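Local structure of light Chain (Clostridium botulinum, 6BVD) at residues A[129-141]-A[147-159]. The protein probably cleaves a SNARE protein of nerve terminals as the zinc metalloendopeptidase light chain of a mosaic botulinum neurotoxin. Sequence-based numbering, arbitrary orientation.
Sequences QFTTNNRTVSFNV and NIVQQMANLIIWG
The ring of Phe-139 meets Ala-153 at its edge, where CE2 lies 3.6 Å from Ala-153 CB, while CD1 of Ile-156 reaches the same CE2 obliquely. One ring face turns to the second strand, Gln-151 O lying 3.9 Å above the ring plane. Because the side chain of Ala-153 is a single methyl, the ring edge can come close to the backbone there. On the face of the sheet that carries Phe-139 and Gln-151, Val-141 CG2 packs on Val-149 CG2 at 3.6 Å, and the aliphatic start of Gln-151 lies against Val-141 CG1, a mixed character that suits a partly exposed position. The two strands form an antiparallel beta hairpin, 138-142 with 148-152, at one margin of the mixed sheet; strand 155-158 then rejoins that sheet beyond 45-48, whose Trp-46 touches Gln-151 and Ala-153. Phe-139 and Gln-151 exchange two backbone hydrogen bonds, as do Val-141 and Val-149, where Val-141 N to Val-149 O is nearly straight (2.8 Å, 169°). Where the hairpin ends, a water between the backbones donates to Val-137 O and Ala-153 O. In the preceding loop, chi1 of 67° sets Ser-138 OG between its backbone N and carbonyl carbon, donating to Thr-132 O (2.7 Å) almost in line with that carbonyl. On the face that carries Asn-140 and Gln-150, Asn-140 ND2 meets Ile-148 CG2 at 3.6 Å, and its OD1 lies 3.7 Å from Gln-150 CG, touching aliphatic chain without amide pairing. Exposed Gln-150 forms the polar edge, OE1 3.6 Å from Ser-138 OG, not hydrogen-bonded.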
# COMPACT_ATOMS: atom_id res chain seq x y z
N GLN A 129 17.37 -40.43 -11.03
CA GLN A 129 17.86 -39.56 -9.97
C GLN A 129 17.21 -38.20 -10.00
O GLN A 129 17.03 -37.63 -11.09
CB GLN A 129 19.37 -39.42 -10.13
CG GLN A 129 20.11 -39.00 -8.90
CD GLN A 129 21.61 -38.96 -9.14
OE1 GLN A 129 22.07 -38.58 -10.21
NE2 GLN A 129 22.37 -39.34 -8.12
N PHE A 130 16.80 -37.72 -8.83
CA PHE A 130 16.52 -36.29 -8.64
C PHE A 130 17.87 -35.59 -8.46
O PHE A 130 18.56 -35.82 -7.45
CB PHE A 130 15.63 -36.03 -7.41
CG PHE A 130 14.14 -36.15 -7.69
CD1 PHE A 130 13.63 -35.96 -8.98
CD2 PHE A 130 13.27 -36.49 -6.67
CE1 PHE A 130 12.24 -36.11 -9.22
CE2 PHE A 130 11.90 -36.63 -6.89
CZ PHE A 130 11.38 -36.43 -8.17
N THR A 131 18.26 -34.78 -9.44
CA THR A 131 19.55 -34.12 -9.43
C THR A 131 19.49 -32.65 -8.97
O THR A 131 18.86 -31.79 -9.60
CB THR A 131 20.19 -34.22 -10.81
OG1 THR A 131 20.37 -35.60 -11.12
CG2 THR A 131 21.52 -33.53 -10.85
N THR A 132 20.16 -32.38 -7.85
CA THR A 132 20.14 -31.07 -7.23
C THR A 132 21.46 -30.33 -7.39
O THR A 132 21.53 -29.15 -7.15
CB THR A 132 19.85 -31.17 -5.71
OG1 THR A 132 20.95 -31.83 -5.08
CG2 THR A 132 18.58 -31.92 -5.46
N ASN A 133 22.52 -31.01 -7.80
CA ASN A 133 23.83 -30.39 -7.62
C ASN A 133 24.40 -29.78 -8.89
O ASN A 133 25.50 -30.14 -9.33
CB ASN A 133 24.82 -31.42 -7.06
CG ASN A 133 24.91 -32.66 -7.91
OD1 ASN A 133 24.00 -32.99 -8.68
ND2 ASN A 133 26.03 -33.37 -7.80
N ASN A 134 23.63 -28.91 -9.54
CA ASN A 134 24.20 -28.11 -10.60
C ASN A 134 23.47 -26.74 -10.71
O ASN A 134 22.43 -26.51 -10.05
CB ASN A 134 24.17 -28.87 -11.93
CG ASN A 134 22.78 -29.15 -12.44
OD1 ASN A 134 22.04 -28.22 -12.77
ND2 ASN A 134 22.43 -30.43 -12.58
N ARG A 135 24.03 -25.84 -11.52
CA ARG A 135 23.67 -24.43 -11.48
C ARG A 135 22.30 -24.12 -12.04
O ARG A 135 21.82 -22.98 -11.88
CB ARG A 135 24.70 -23.59 -12.21
CG ARG A 135 24.71 -23.83 -13.69
CD ARG A 135 25.26 -22.62 -14.39
NE ARG A 135 26.73 -22.60 -14.32
CZ ARG A 135 27.53 -22.86 -15.35
NH1 ARG A 135 27.05 -23.24 -16.53
NH2 ARG A 135 28.84 -22.82 -15.16
N THR A 136 21.64 -25.09 -12.66
CA THR A 136 20.27 -24.84 -13.17
C THR A 136 19.17 -24.96 -12.11
O THR A 136 18.04 -24.54 -12.37
CB THR A 136 19.89 -25.79 -14.33
OG1 THR A 136 19.90 -27.16 -13.90
CG2 THR A 136 20.81 -25.58 -15.58
N VAL A 137 19.48 -25.56 -10.94
CA VAL A 137 18.48 -25.80 -9.91
C VAL A 137 18.91 -25.33 -8.50
O VAL A 137 18.07 -25.06 -7.67
CB VAL A 137 18.09 -27.31 -9.83
CG1 VAL A 137 17.33 -27.71 -11.08
CG2 VAL A 137 19.36 -28.22 -9.62
N SER A 138 20.20 -25.17 -8.23
CA SER A 138 20.59 -24.66 -6.92
C SER A 138 21.84 -23.79 -6.99
O SER A 138 22.51 -23.72 -8.02
CB SER A 138 20.78 -25.85 -5.95
OG SER A 138 21.89 -26.60 -6.36
N PHE A 139 22.11 -23.05 -5.92
CA PHE A 139 23.31 -22.20 -5.83
C PHE A 139 23.85 -22.16 -4.41
O PHE A 139 23.11 -22.39 -3.44
CB PHE A 139 23.02 -20.77 -6.32
CG PHE A 139 21.72 -20.19 -5.78
CD1 PHE A 139 21.67 -19.60 -4.53
CD2 PHE A 139 20.56 -20.24 -6.56
CE1 PHE A 139 20.48 -19.06 -4.02
CE2 PHE A 139 19.35 -19.71 -6.06
CZ PHE A 139 19.31 -19.12 -4.77
N ASN A 140 25.14 -21.84 -4.29
CA ASN A 140 25.72 -21.59 -2.96
C ASN A 140 25.25 -20.29 -2.32
O ASN A 140 25.17 -19.25 -2.97
CB ASN A 140 27.26 -21.57 -3.02
CG ASN A 140 27.85 -22.96 -3.09
OD1 ASN A 140 27.11 -23.93 -3.20
ND2 ASN A 140 29.18 -23.06 -3.01
N VAL A 141 24.97 -20.34 -1.01
CA VAL A 141 24.72 -19.11 -0.25
C VAL A 141 25.60 -19.10 1.01
O VAL A 141 25.92 -20.15 1.57
CB VAL A 141 23.24 -18.92 0.16
CG1 VAL A 141 22.30 -19.17 -1.02
CG2 VAL A 141 22.85 -19.76 1.35
N ASN A 147 28.97 -19.99 7.16
CA ASN A 147 28.84 -21.33 6.61
C ASN A 147 28.23 -21.21 5.22
O ASN A 147 27.39 -20.32 4.96
CB ASN A 147 27.95 -22.25 7.43
CG ASN A 147 28.56 -22.64 8.79
OD1 ASN A 147 29.74 -22.39 9.06
ND2 ASN A 147 27.76 -23.28 9.62
N ILE A 148 28.69 -22.10 4.34
CA ILE A 148 28.23 -22.13 2.94
C ILE A 148 27.33 -23.34 2.76
O ILE A 148 27.75 -24.47 3.06
CB ILE A 148 29.46 -22.13 2.03
CG1 ILE A 148 30.21 -20.82 2.24
CG2 ILE A 148 29.08 -22.40 0.55
CD1 ILE A 148 31.54 -20.75 1.55
N VAL A 149 26.11 -23.12 2.30
CA VAL A 149 25.16 -24.20 2.04
C VAL A 149 24.55 -24.05 0.63
O VAL A 149 24.70 -22.99 -0.00
CB VAL A 149 24.01 -24.22 3.11
CG1 VAL A 149 24.58 -24.44 4.51
CG2 VAL A 149 23.16 -22.92 3.09
N GLN A 150 23.85 -25.08 0.15
CA GLN A 150 23.21 -25.03 -1.16
C GLN A 150 21.73 -24.69 -0.96
O GLN A 150 21.11 -25.09 0.03
CB GLN A 150 23.33 -26.34 -1.94
CG GLN A 150 24.70 -26.61 -2.56
CD GLN A 150 24.65 -27.71 -3.63
OE1 GLN A 150 23.63 -28.37 -3.82
NE2 GLN A 150 25.77 -27.90 -4.34
N GLN A 151 21.17 -23.95 -1.90
CA GLN A 151 19.80 -23.51 -1.79
C GLN A 151 19.14 -23.55 -3.18
O GLN A 151 19.81 -23.36 -4.18
CB GLN A 151 19.77 -22.11 -1.20
CG GLN A 151 18.42 -21.52 -1.09
CD GLN A 151 18.32 -20.69 0.16
OE1 GLN A 151 19.18 -20.76 1.04
NE2 GLN A 151 17.28 -19.88 0.23
N MET A 152 17.85 -23.88 -3.24
CA MET A 152 17.10 -23.83 -4.50
C MET A 152 16.28 -22.54 -4.57
O MET A 152 15.94 -21.99 -3.53
CB MET A 152 16.18 -25.05 -4.63
CG MET A 152 16.92 -26.40 -4.64
SD MET A 152 15.79 -27.79 -4.81
CE MET A 152 14.62 -27.17 -6.03
N ALA A 153 15.99 -22.05 -5.77
CA ALA A 153 15.09 -20.89 -5.95
C ALA A 153 14.62 -20.89 -7.42
O ALA A 153 15.09 -21.72 -8.20
CB ALA A 153 15.78 -19.56 -5.62
N ASN A 154 13.68 -20.02 -7.78
CA ASN A 154 13.16 -20.01 -9.15
C ASN A 154 13.66 -18.83 -9.98
O ASN A 154 13.72 -18.90 -11.21
CB ASN A 154 11.59 -19.99 -9.12
CG ASN A 154 10.98 -21.26 -8.50
OD1 ASN A 154 11.65 -22.31 -8.34
ND2 ASN A 154 9.68 -21.18 -8.16
N LEU A 155 13.99 -17.72 -9.33
CA LEU A 155 14.22 -16.48 -10.05
C LEU A 155 15.17 -15.53 -9.32
O LEU A 155 15.06 -15.32 -8.12
CB LEU A 155 12.87 -15.74 -10.30
CG LEU A 155 12.98 -14.32 -10.85
CD1 LEU A 155 13.63 -14.23 -12.22
CD2 LEU A 155 11.52 -13.68 -10.91
N ILE A 156 16.11 -14.96 -10.06
CA ILE A 156 16.99 -13.93 -9.54
C ILE A 156 16.88 -12.71 -10.44
O ILE A 156 17.13 -12.79 -11.65
CB ILE A 156 18.46 -14.42 -9.50
CG1 ILE A 156 18.55 -15.68 -8.62
CG2 ILE A 156 19.37 -13.29 -9.03
CD1 ILE A 156 19.92 -16.34 -8.66
N ILE A 157 16.53 -11.58 -9.84
CA ILE A 157 16.36 -10.31 -10.55
C ILE A 157 17.52 -9.41 -10.27
O ILE A 157 17.86 -9.22 -9.13
CB ILE A 157 15.06 -9.56 -10.12
CG1 ILE A 157 13.81 -10.45 -10.31
CG2 ILE A 157 14.95 -8.21 -10.94
CD1 ILE A 157 12.45 -9.82 -9.69
N TRP A 158 18.16 -8.92 -11.34
CA TRP A 158 19.23 -7.92 -11.28
C TRP A 158 18.76 -6.56 -11.82
O TRP A 158 17.79 -6.48 -12.56
CB TRP A 158 20.42 -8.33 -12.15
CG TRP A 158 21.06 -9.60 -11.83
CD1 TRP A 158 20.57 -10.84 -12.06
CD2 TRP A 158 22.38 -9.77 -11.29
NE1 TRP A 158 21.50 -11.79 -11.65
CE2 TRP A 158 22.61 -11.15 -11.19
CE3 TRP A 158 23.37 -8.89 -10.89
CZ2 TRP A 158 23.83 -11.68 -10.71
CZ3 TRP A 158 24.57 -9.40 -10.37
CH2 TRP A 158 24.77 -10.79 -10.27
N GLY A 159 19.53 -5.52 -11.52
CA GLY A 159 19.39 -4.22 -12.17
C GLY A 159 19.80 -4.31 -13.63
O GLY A 159 20.18 -5.36 -14.09
O HOH W 1 15.43 -24.49 -8.35